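Local atomic coordinates of alpha-1,2-mannosidase (PDB entry 2WW2), a protein that probably hydrolyses alpha-mannosidic linkages with inversion of configuration, as a calcium-dependent glycoside hydrolase of family 92 from a gut bacterium. Residues Val8-Pro13 with Gln283-Tyr288; Met15-Thr20 with Tyr54-Ser59; Ser50-Thr55 with Ser71-Asp76; Val98-Gln103 with Tyr112-Asn117. All blocks are in the same frame, centred on the assembly; numbering follows the deposited sequence.

None of the contacts is wholly core or surface. The centres of contacts 1, 2 and 3 lie about 15 to 18 Å from the centre of the chain, that of contact 4 about 28 Å. Contact 1 joins the N-terminal loop to a helix of the catalytic region by apolar packing, and Met-15 of contact 2 packs on its Thr-286. Contacts 2 and 3 share Tyr-54 and Thr-55 and pair loop with loop, one through a bridging water, the other round a glycerol. Contact 4 alone is strand on strand; it meets contact 2 where the His-102 ring stacks on Tyr-56, its NE2 bonds to Tyr-56 O and Phe-100 pairs with Ser-59. Sodium ions sit on backbone carbonyls in contacts 2 and 4.

Contact 1. Residues Val8-Pro13 with Gln283-Tyr288; sequences VDYVNP and QLRTFY
The ring of Tyr-10 carries Leu-284 on one face: Leu-284 CB stands over its centre, 3.7 Å from the centroid of the Tyr-10 ring and 14° off the normal, a CH-pi contact. At the edge of the same ring, close to its plane, comes Arg-285 CG, which lies 3.8 Å from Tyr-10 CD1. The other ring, that of Tyr-288, has Phe-287 CD2 above the middle of one face, and meets Tyr-10 near its root, where the two CB atoms of Tyr-10 and Tyr-288 are 3.9 Å apart. Tyr-10 and Leu-284 run side by side in one direction, and Leu-284 CD1 reaches the far end of the ring, 3.5 Å from Tyr-10 OH. With CG opposite the carbonyl carbon (chi1 -70°), Tyr-10 lays its ring along the helix surface. Val-11 adds CG2, which rests 3.6 Å from Tyr-288 O. The backbones come close as well, in a bent CA-H...O contact of 3.3 Å from Arg-285 CA to Tyr-10 O, 136° at the hydrogen.

The contact joins the N-terminal loop to helix 281-294 in the catalytic region of the family 92 fold. A polar link to the same helix follows at once, Asn-12 N bonding to Ser-289 OG, and Val-8 and Val-11 also pack on helix 256-271. The two segments themselves thus meet mainly through carbon surfaces, while Tyr-288 OH is bonded to Val-274 O and Ala-276 N and the guanidinium of Arg-285 is engaged in a salt bridge with Glu-282.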
# COMPACT_ATOMS: atom_id res chain seq x y z
N VAL A 8 31.73 -6.76 -26.39
CA VAL A 8 31.60 -5.33 -26.01
C VAL A 8 30.46 -4.67 -26.79
O VAL A 8 29.89 -3.69 -26.33
CB VAL A 8 32.93 -4.54 -26.18
CG1 VAL A 8 33.20 -4.29 -27.67
CG2 VAL A 8 32.90 -3.22 -25.42
N ASP A 9 30.10 -5.22 -27.95
CA ASP A 9 28.98 -4.70 -28.75
C ASP A 9 27.63 -4.84 -28.03
O ASP A 9 26.66 -4.15 -28.37
CB ASP A 9 28.89 -5.39 -30.13
CG ASP A 9 30.10 -5.11 -31.01
OD1 ASP A 9 30.64 -3.99 -30.91
OD2 ASP A 9 30.50 -5.98 -31.81
N TYR A 10 27.57 -5.73 -27.05
CA TYR A 10 26.34 -5.90 -26.28
C TYR A 10 26.21 -4.87 -25.15
O TYR A 10 25.13 -4.73 -24.55
CB TYR A 10 26.28 -7.32 -25.70
CG TYR A 10 26.06 -8.37 -26.76
CD1 TYR A 10 24.87 -8.40 -27.51
CD2 TYR A 10 27.03 -9.33 -27.02
CE1 TYR A 10 24.65 -9.38 -28.48
CE2 TYR A 10 26.82 -10.31 -28.02
CZ TYR A 10 25.63 -10.31 -28.73
OH TYR A 10 25.40 -11.26 -29.70
N VAL A 11 27.28 -4.14 -24.86
CA VAL A 11 27.28 -3.28 -23.67
C VAL A 11 26.54 -1.97 -23.90
O VAL A 11 26.85 -1.24 -24.84
CB VAL A 11 28.72 -2.96 -23.19
CG1 VAL A 11 28.70 -1.94 -22.02
CG2 VAL A 11 29.43 -4.25 -22.77
N ASN A 12 25.59 -1.65 -23.02
CA ASN A 12 24.93 -0.35 -23.03
C ASN A 12 25.27 0.39 -21.76
O ASN A 12 24.72 0.07 -20.71
CB ASN A 12 23.40 -0.51 -23.11
CG ASN A 12 22.69 0.83 -23.08
OD1 ASN A 12 23.31 1.88 -23.26
ND2 ASN A 12 21.39 0.80 -22.88
N PRO A 13 26.20 1.36 -21.83
CA PRO A 13 26.62 2.11 -20.64
C PRO A 13 25.49 2.98 -20.10
O PRO A 13 25.58 3.50 -18.99
CB PRO A 13 27.75 3.00 -21.16
CG PRO A 13 28.25 2.32 -22.44
CD PRO A 13 26.95 1.77 -23.03
N GLN A 283 18.93 -10.51 -23.61
CA GLN A 283 19.65 -11.17 -22.52
C GLN A 283 21.16 -10.95 -22.59
O GLN A 283 21.82 -10.71 -21.58
CB GLN A 283 19.32 -12.68 -22.51
CG GLN A 283 17.86 -12.98 -22.09
CD GLN A 283 17.49 -14.46 -22.22
OE1 GLN A 283 17.92 -15.14 -23.15
NE2 GLN A 283 16.69 -14.96 -21.28
N LEU A 284 21.74 -11.09 -23.78
CA LEU A 284 23.17 -10.86 -23.96
C LEU A 284 23.52 -9.39 -23.61
O LEU A 284 24.52 -9.11 -22.97
CB LEU A 284 23.57 -11.18 -25.42
CG LEU A 284 23.46 -12.68 -25.78
CD1 LEU A 284 23.50 -12.95 -27.29
CD2 LEU A 284 24.59 -13.44 -25.11
N ARG A 285 22.69 -8.46 -24.06
CA ARG A 285 22.92 -7.04 -23.69
C ARG A 285 22.85 -6.83 -22.19
O ARG A 285 23.67 -6.10 -21.61
CB ARG A 285 21.94 -6.13 -24.43
CG ARG A 285 22.24 -6.11 -25.94
CD ARG A 285 21.40 -5.09 -26.65
NE ARG A 285 19.99 -5.28 -26.42
CZ ARG A 285 19.12 -5.63 -27.36
NH1 ARG A 285 19.53 -5.84 -28.61
NH2 ARG A 285 17.83 -5.78 -27.04
N THR A 286 21.88 -7.45 -21.55
CA THR A 286 21.73 -7.25 -20.10
C THR A 286 22.96 -7.80 -19.39
O THR A 286 23.57 -7.13 -18.58
CB THR A 286 20.45 -7.92 -19.58
OG1 THR A 286 19.33 -7.43 -20.33
CG2 THR A 286 20.22 -7.58 -18.09
N PHE A 287 23.32 -9.04 -19.74
CA PHE A 287 24.46 -9.72 -19.13
C PHE A 287 25.78 -8.95 -19.29
O PHE A 287 26.50 -8.72 -18.32
CB PHE A 287 24.59 -11.12 -19.73
CG PHE A 287 25.70 -11.95 -19.12
CD1 PHE A 287 25.53 -12.54 -17.86
CD2 PHE A 287 26.89 -12.15 -19.80
CE1 PHE A 287 26.55 -13.30 -17.30
CE2 PHE A 287 27.91 -12.92 -19.26
CZ PHE A 287 27.74 -13.49 -18.00
N TYR A 288 26.12 -8.59 -20.53
CA TYR A 288 27.40 -7.92 -20.75
C TYR A 288 27.42 -6.49 -20.25
O TYR A 288 28.45 -6.00 -19.84
CB TYR A 288 27.85 -8.06 -22.22
CG TYR A 288 28.33 -9.48 -22.44
CD1 TYR A 288 29.49 -9.93 -21.80
CD2 TYR A 288 27.59 -10.39 -23.20
CE1 TYR A 288 29.94 -11.24 -21.95
CE2 TYR A 288 28.02 -11.71 -23.34
CZ TYR A 288 29.20 -12.12 -22.71
OH TYR A 288 29.66 -13.43 -22.83

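Contact 2. Residues Met15-Thr20 with Tyr54-Ser59; sequences MGTEST and YTYTDS. With NA (sodium ion), chain F.
Between Thr-17 and Tyr-56 a single water does the polar work: it donates to Thr-17 O (2.9 Å), accepts from Tyr-56 N (2.8 Å) and gives a weak bond to Tyr-54 O. The water thus links the type I beta turn Gly-16 to Ser-19 with Tyr-56 N of another, Thr-55 to Asp-58, and with the residue just before it. Beside it the side chains meet by their carbon atoms. Thr-17 holds OG1 opposite its backbone N (chi1 -166°), which turns CG2 onto the root of Tyr-56, with Thr-17 CG2 3.6 Å from Tyr-56 CB. Thr-17 OG1 lies at the edge of the Tyr-54 ring, 4.1 Å from Tyr-54 CE2, and is bonded to Thr-28 O. Glu-18 lies on the same side of the Tyr-56 ring as Thr-17, Glu-18 CD being 3.7 Å from Tyr-56 CD2, with carboxylate and ring planes 38° apart. Its OE1 is taken by Ser-619, while Glu-18 OE2 comes 3.6 Å from Thr-57 CG2.

The first turn contributes one ligand to a metal site: Ser-19 O binds sodium at 2.3 Å, together with two waters and the carbonyl oxygens of Tyr-622, Gly-624 and Asp-627. Thr-57 O and Ser-59 N are bonded to Gln-722 of a second subunit. In the fold, Met-15 packs against helix 281-294, His-102 stacks on the opposite face of Tyr-56, and the backbone of Ser-59 bonds to Phe-100 of strand 98-108.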
# COMPACT_ATOMS: atom_id res chain seq x y z
N MET A 15 22.45 1.68 -19.62
CA MET A 15 21.50 0.78 -18.99
C MET A 15 21.17 1.27 -17.59
O MET A 15 22.08 1.49 -16.79
CB MET A 15 22.04 -0.64 -18.88
CG MET A 15 21.16 -1.55 -18.04
SD MET A 15 21.71 -3.26 -17.98
CE MET A 15 20.80 -3.89 -16.56
N GLY A 16 19.89 1.42 -17.29
CA GLY A 16 19.47 1.86 -15.95
C GLY A 16 19.78 3.33 -15.64
O GLY A 16 19.61 3.79 -14.51
N THR A 17 20.22 4.10 -16.64
CA THR A 17 20.46 5.53 -16.42
C THR A 17 19.21 6.26 -15.88
O THR A 17 19.32 7.29 -15.19
CB THR A 17 21.03 6.23 -17.68
OG1 THR A 17 21.55 7.51 -17.31
CG2 THR A 17 19.95 6.41 -18.77
N GLU A 18 18.02 5.75 -16.19
CA GLU A 18 16.78 6.32 -15.64
C GLU A 18 16.21 5.46 -14.50
O GLU A 18 15.11 5.73 -14.00
CB GLU A 18 15.71 6.44 -16.73
CG GLU A 18 16.06 7.42 -17.86
CD GLU A 18 14.89 7.60 -18.82
OE1 GLU A 18 14.71 6.77 -19.73
OE2 GLU A 18 14.14 8.59 -18.68
N SER A 19 16.96 4.44 -14.09
CA SER A 19 16.50 3.43 -13.13
C SER A 19 16.87 3.69 -11.69
O SER A 19 16.56 2.87 -10.82
CB SER A 19 17.11 2.07 -13.47
OG SER A 19 16.34 1.43 -14.43
N THR A 20 17.54 4.81 -11.43
CA THR A 20 18.10 5.00 -10.11
C THR A 20 17.35 6.07 -9.33
O THR A 20 16.92 7.08 -9.87
CB THR A 20 19.60 5.33 -10.17
OG1 THR A 20 19.75 6.74 -10.39
CG2 THR A 20 20.27 4.53 -11.30
N TYR A 54 25.44 13.36 -15.21
CA TYR A 54 24.79 13.11 -16.48
C TYR A 54 23.37 12.68 -16.15
O TYR A 54 23.18 11.66 -15.48
CB TYR A 54 25.53 12.02 -17.29
CG TYR A 54 24.85 11.62 -18.60
CD1 TYR A 54 25.21 12.20 -19.82
CD2 TYR A 54 23.85 10.64 -18.62
CE1 TYR A 54 24.59 11.83 -21.02
CE2 TYR A 54 23.22 10.26 -19.82
CZ TYR A 54 23.59 10.85 -21.01
OH TYR A 54 22.98 10.47 -22.18
N THR A 55 22.39 13.45 -16.63
CA THR A 55 20.99 13.15 -16.44
C THR A 55 20.37 12.91 -17.81
O THR A 55 20.38 13.79 -18.67
CB THR A 55 20.32 14.33 -15.69
OG1 THR A 55 20.84 14.37 -14.35
CG2 THR A 55 18.79 14.20 -15.65
N TYR A 56 19.89 11.68 -18.03
CA TYR A 56 19.43 11.27 -19.34
C TYR A 56 18.33 12.19 -19.89
O TYR A 56 18.28 12.44 -21.09
CB TYR A 56 18.93 9.83 -19.30
CG TYR A 56 18.59 9.28 -20.66
CD1 TYR A 56 19.59 8.82 -21.51
CD2 TYR A 56 17.27 9.26 -21.10
CE1 TYR A 56 19.28 8.33 -22.76
CE2 TYR A 56 16.96 8.77 -22.35
CZ TYR A 56 17.96 8.31 -23.18
OH TYR A 56 17.62 7.82 -24.43
N THR A 57 17.47 12.72 -19.02
CA THR A 57 16.38 13.57 -19.49
C THR A 57 16.82 15.02 -19.78
O THR A 57 16.04 15.82 -20.27
CB THR A 57 15.19 13.58 -18.50
OG1 THR A 57 15.67 13.90 -17.20
CG2 THR A 57 14.49 12.21 -18.46
N ASP A 58 18.07 15.37 -19.45
CA ASP A 58 18.55 16.72 -19.73
C ASP A 58 19.16 16.75 -21.12
O ASP A 58 19.79 15.78 -21.55
CB ASP A 58 19.50 17.22 -18.62
CG ASP A 58 18.73 17.59 -17.34
OD1 ASP A 58 17.53 17.92 -17.41
OD2 ASP A 58 19.30 17.56 -16.24
N SER A 59 18.92 17.83 -21.86
CA SER A 59 19.28 17.86 -23.27
C SER A 59 20.35 18.91 -23.60
O SER A 59 20.53 19.27 -24.77
CB SER A 59 18.02 18.13 -24.10
OG SER A 59 17.45 19.40 -23.75
NA NA F . 15.68 0.85 -10.02
O HOH W 1 20.38 9.82 -16.02
O HOH W 2 15.53 2.40 -8.05
O HOH W 3 13.49 1.29 -10.91

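Contact 3. Residues Ser50-Thr55 with Ser71-Asp76; sequences SGWMYT and SPWIND. With GOL (glycerol), chain I.
The N-H of Gly-51 is held by O2 of a glycerol, probably from the crystallisation liquor, at 2.8 Å between Gly-51 N and O2 and nearly straight (171°). Here the loop between strands 40-44 and 60-67 meets the loop between 60-67 and 80-86, in the family 92 N-terminal region. Two serine motifs shape these loops, an ST turn in which Ser-50 OG accepts from Trp-52 N and an ST motif in which Ser-71 OG accepts from Ile-74 N. Pro-72 O receives a weak hydrogen bond from glycerol O1 and a CA-H...O contact of 3.3 Å from Gly-51 CA (157° at H). The glycerol lies in the angle between two indoles: O1 is over the face of Trp-52, C1 over that of Trp-73 but toward its rim. The six-membered rings stand perpendicular, touching at Trp-52 CZ2 and Trp-73 CZ2, 3.7 Å apart. Pro-72 CB supports the other end of the first indole, 3.8 Å from Trp-52 CD1. Such a polyol between two indoles may mark a sugar-binding pocket. Ser-50 OG bonds to Glu-541 of a second subunit. Asn-75 OD1 receives the N-H of the next residue, Asp-76 N, at 2.7 Å, on a lone pair in the carbonyl plane.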
# COMPACT_ATOMS: atom_id res chain seq x y z
N SER A 50 27.64 19.07 -9.00
CA SER A 50 26.50 18.19 -8.79
C SER A 50 26.89 16.72 -8.99
O SER A 50 27.47 16.37 -10.02
CB SER A 50 25.37 18.54 -9.76
OG SER A 50 24.35 17.55 -9.66
N GLY A 51 26.52 15.87 -8.04
CA GLY A 51 26.76 14.42 -8.20
C GLY A 51 25.96 13.84 -9.35
O GLY A 51 26.28 12.77 -9.86
N TRP A 52 24.94 14.57 -9.79
CA TRP A 52 24.12 14.13 -10.92
C TRP A 52 24.73 14.67 -12.22
O TRP A 52 24.21 15.58 -12.88
CB TRP A 52 22.65 14.56 -10.71
CG TRP A 52 22.04 13.88 -9.48
CD1 TRP A 52 22.09 12.55 -9.16
CD2 TRP A 52 21.26 14.50 -8.44
NE1 TRP A 52 21.41 12.31 -7.99
CE2 TRP A 52 20.89 13.49 -7.53
CE3 TRP A 52 20.84 15.82 -8.19
CZ2 TRP A 52 20.11 13.75 -6.39
CZ3 TRP A 52 20.06 16.08 -7.05
CH2 TRP A 52 19.71 15.04 -6.15
N MET A 53 25.87 14.10 -12.55
CA MET A 53 26.73 14.62 -13.60
C MET A 53 26.08 14.49 -14.96
O MET A 53 26.21 15.39 -15.80
CB MET A 53 28.05 13.84 -13.59
CG MET A 53 28.99 14.19 -14.73
SD MET A 53 30.63 13.41 -14.50
CE MET A 53 30.21 11.72 -14.39
N TYR A 54 25.44 13.36 -15.21
CA TYR A 54 24.79 13.11 -16.48
C TYR A 54 23.37 12.68 -16.15
O TYR A 54 23.18 11.66 -15.48
CB TYR A 54 25.53 12.02 -17.29
CG TYR A 54 24.85 11.62 -18.60
CD1 TYR A 54 25.21 12.20 -19.82
CD2 TYR A 54 23.85 10.64 -18.62
CE1 TYR A 54 24.59 11.83 -21.02
CE2 TYR A 54 23.22 10.26 -19.82
CZ TYR A 54 23.59 10.85 -21.01
OH TYR A 54 22.98 10.47 -22.18
N THR A 55 22.39 13.45 -16.63
CA THR A 55 20.99 13.15 -16.44
C THR A 55 20.37 12.91 -17.81
O THR A 55 20.38 13.79 -18.67
CB THR A 55 20.32 14.33 -15.69
OG1 THR A 55 20.84 14.37 -14.35
CG2 THR A 55 18.79 14.20 -15.65
N SER A 71 29.67 7.41 -6.83
CA SER A 71 28.28 7.60 -6.34
C SER A 71 27.98 9.09 -6.39
O SER A 71 28.88 9.89 -6.13
CB SER A 71 28.17 7.11 -4.89
OG SER A 71 27.33 7.95 -4.11
N PRO A 72 26.74 9.46 -6.73
CA PRO A 72 26.46 10.91 -6.78
C PRO A 72 26.57 11.54 -5.41
O PRO A 72 26.88 12.72 -5.32
CB PRO A 72 25.02 11.01 -7.27
CG PRO A 72 24.47 9.60 -7.28
CD PRO A 72 25.64 8.64 -7.24
N TRP A 73 26.32 10.78 -4.36
CA TRP A 73 26.38 11.37 -3.01
C TRP A 73 27.79 11.40 -2.45
O TRP A 73 28.14 12.32 -1.72
CB TRP A 73 25.36 10.70 -2.08
CG TRP A 73 23.98 11.13 -2.53
CD1 TRP A 73 23.13 10.44 -3.36
CD2 TRP A 73 23.34 12.38 -2.24
NE1 TRP A 73 21.99 11.18 -3.58
CE2 TRP A 73 22.09 12.37 -2.90
CE3 TRP A 73 23.69 13.50 -1.47
CZ2 TRP A 73 21.19 13.44 -2.83
CZ3 TRP A 73 22.79 14.57 -1.38
CH2 TRP A 73 21.55 14.53 -2.06
N ILE A 74 28.61 10.42 -2.82
CA ILE A 74 30.04 10.48 -2.51
C ILE A 74 30.68 11.60 -3.36
O ILE A 74 31.57 12.31 -2.91
CB ILE A 74 30.68 9.11 -2.83
CG1 ILE A 74 30.11 8.05 -1.87
CG2 ILE A 74 32.21 9.18 -2.73
CD1 ILE A 74 30.52 8.26 -0.43
N ASN A 75 30.19 11.73 -4.59
CA ASN A 75 30.57 12.82 -5.50
C ASN A 75 32.02 12.61 -5.99
O ASN A 75 32.57 11.50 -5.85
CB ASN A 75 30.29 14.20 -4.83
CG ASN A 75 30.00 15.33 -5.86
OD1 ASN A 75 30.75 15.51 -6.83
ND2 ASN A 75 28.97 16.12 -5.60
N ASP A 76 32.62 13.64 -6.57
CA ASP A 76 33.83 13.49 -7.42
C ASP A 76 35.09 14.07 -6.76
O ASP A 76 35.01 14.74 -5.73
CB ASP A 76 33.60 14.16 -8.79
CG ASP A 76 34.36 13.45 -9.93
OD1 ASP A 76 35.19 12.55 -9.65
OD2 ASP A 76 34.10 13.77 -11.12
C1 GOL I . 23.42 15.29 -4.92
O1 GOL I . 24.11 14.30 -5.64
C2 GOL I . 23.97 16.67 -5.23
O2 GOL I . 25.31 16.56 -5.66
C3 GOL I . 23.09 17.34 -6.28
O3 GOL I . 22.94 18.71 -5.97

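Contact 4. Residues Val98-Gln103 with Tyr112-Asn117; sequences VPFSHQ and YSVTFN. With NA (sodium ion), chain E.
Phe-116 leans across onto Val-98, Pro-99 and Phe-100. Its CB lies 3.6 Å from Pro-99 O, which sits at the edge of the ring; next, Phe-116 CG is 3.7 Å from Val-98 CG1. Phe-116 CD1 meets Val-98 CG1 at 3.5 Å. The same Phe-116 CD1 is 3.8 Å from Phe-100 CB. Further out Phe-116 CE1 is 4.0 Å from Val-98 O, and the side chain goes on to pack against Met-61 and Met-83 of the neighbouring strands. Phe-100, with CG between its backbone N and carbonyl carbon (chi1 71°), presents CD1 to Val-114 CG2 at 3.8 Å.

These residues belong to a beta hairpin, strands 98-108 and 111-116 of the N-terminal domain; the N-to-C directions of 98-101 and 112-116 make 117°, well short of a regular antiparallel pair. At their near end Asn-117 N donates to Pro-99 O at 2.9 Å in a straight bond, tilted 26° from the carbonyl plane. A water bridges the diverging strands, accepting from Ser-101 N and donating to Thr-115 O and Asn-117 OD1. Beyond it the chain turns a corner, supported by an ST turn from Ser-101 OG to Gln-103 N. At that corner His-102 O binds a sodium ion at 2.3 Å, the other ligands being four waters and Glu-105 O.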
# COMPACT_ATOMS: atom_id res chain seq x y z
N VAL A 98 25.00 23.29 -24.36
CA VAL A 98 24.86 23.10 -25.78
C VAL A 98 23.87 21.98 -26.05
O VAL A 98 24.07 20.85 -25.58
CB VAL A 98 26.21 22.74 -26.42
CG1 VAL A 98 26.06 22.66 -27.95
CG2 VAL A 98 27.27 23.77 -26.02
N PRO A 99 22.80 22.29 -26.80
CA PRO A 99 21.74 21.30 -27.01
C PRO A 99 22.17 20.13 -27.91
O PRO A 99 22.88 20.34 -28.91
CB PRO A 99 20.58 22.11 -27.66
CG PRO A 99 21.12 23.47 -27.97
CD PRO A 99 22.48 23.63 -27.32
N PHE A 100 21.72 18.93 -27.56
CA PHE A 100 21.98 17.72 -28.34
C PHE A 100 20.79 16.77 -28.22
O PHE A 100 19.99 16.88 -27.28
CB PHE A 100 23.26 17.01 -27.86
CG PHE A 100 23.13 16.35 -26.52
CD1 PHE A 100 22.90 14.98 -26.43
CD2 PHE A 100 23.24 17.09 -25.35
CE1 PHE A 100 22.75 14.35 -25.19
CE2 PHE A 100 23.10 16.49 -24.10
CZ PHE A 100 22.88 15.11 -24.02
N SER A 101 20.68 15.84 -29.15
CA SER A 101 19.63 14.82 -29.12
C SER A 101 20.25 13.46 -28.88
O SER A 101 21.34 13.16 -29.41
CB SER A 101 18.91 14.80 -30.47
OG SER A 101 18.05 13.69 -30.54
N HIS A 102 19.59 12.62 -28.07
CA HIS A 102 20.08 11.25 -27.89
C HIS A 102 20.08 10.51 -29.23
O HIS A 102 20.74 9.49 -29.36
CB HIS A 102 19.25 10.49 -26.86
CG HIS A 102 19.38 11.02 -25.46
ND1 HIS A 102 20.56 10.96 -24.75
CD2 HIS A 102 18.47 11.58 -24.63
CE1 HIS A 102 20.38 11.49 -23.55
NE2 HIS A 102 19.12 11.88 -23.45
N GLN A 103 19.34 11.00 -30.23
CA GLN A 103 19.33 10.33 -31.54
C GLN A 103 20.70 10.45 -32.20
O GLN A 103 21.05 9.66 -33.10
CB GLN A 103 18.29 10.93 -32.48
CG GLN A 103 16.89 10.42 -32.25
CD GLN A 103 15.92 11.03 -33.24
OE1 GLN A 103 15.55 12.20 -33.12
NE2 GLN A 103 15.50 10.25 -34.23
N TYR A 112 32.63 7.38 -26.66
CA TYR A 112 31.39 8.13 -26.62
C TYR A 112 31.41 9.18 -27.72
O TYR A 112 32.37 9.96 -27.83
CB TYR A 112 31.23 8.81 -25.25
CG TYR A 112 29.97 9.66 -25.15
CD1 TYR A 112 28.80 9.13 -24.61
CD2 TYR A 112 29.97 10.98 -25.59
CE1 TYR A 112 27.62 9.91 -24.52
CE2 TYR A 112 28.81 11.77 -25.49
CZ TYR A 112 27.66 11.24 -24.95
OH TYR A 112 26.53 12.02 -24.87
N SER A 113 30.38 9.18 -28.57
CA SER A 113 30.31 10.13 -29.68
C SER A 113 28.96 10.88 -29.60
O SER A 113 27.93 10.27 -29.29
CB SER A 113 30.44 9.39 -31.02
OG SER A 113 30.27 10.27 -32.13
N VAL A 114 28.98 12.18 -29.84
CA VAL A 114 27.73 12.95 -29.87
C VAL A 114 27.86 14.05 -30.92
O VAL A 114 28.96 14.59 -31.14
CB VAL A 114 27.39 13.53 -28.48
CG1 VAL A 114 28.45 14.55 -28.04
CG2 VAL A 114 25.99 14.16 -28.46
N THR A 115 26.76 14.35 -31.60
CA THR A 115 26.72 15.49 -32.52
C THR A 115 25.68 16.45 -31.98
O THR A 115 24.52 16.06 -31.73
CB THR A 115 26.34 15.03 -33.93
OG1 THR A 115 27.28 14.04 -34.34
CG2 THR A 115 26.34 16.21 -34.93
N PHE A 116 26.10 17.68 -31.74
CA PHE A 116 25.21 18.68 -31.19
C PHE A 116 24.24 19.19 -32.24
O PHE A 116 24.43 18.95 -33.44
CB PHE A 116 26.04 19.80 -30.54
CG PHE A 116 26.88 19.31 -29.40
CD1 PHE A 116 26.34 19.20 -28.13
CD2 PHE A 116 28.21 18.93 -29.60
CE1 PHE A 116 27.10 18.74 -27.07
CE2 PHE A 116 28.99 18.46 -28.54
CZ PHE A 116 28.43 18.37 -27.27
N ASN A 117 23.20 19.88 -31.80
CA ASN A 117 22.21 20.39 -32.75
C ASN A 117 22.84 21.34 -33.76
O ASN A 117 22.35 21.46 -34.89
CB ASN A 117 21.05 21.10 -32.02
CG ASN A 117 20.14 20.14 -31.25
OD1 ASN A 117 20.34 18.91 -31.25
ND2 ASN A 117 19.13 20.70 -30.56
NA NA E . 21.57 7.32 -29.20
O HOH W 4 21.90 16.58 -31.65
O HOH W 5 21.34 7.06 -31.56
O HOH W 6 22.00 7.38 -26.83
O HOH W 7 22.13 4.93 -29.16
O HOH W 8 19.23 6.74 -28.46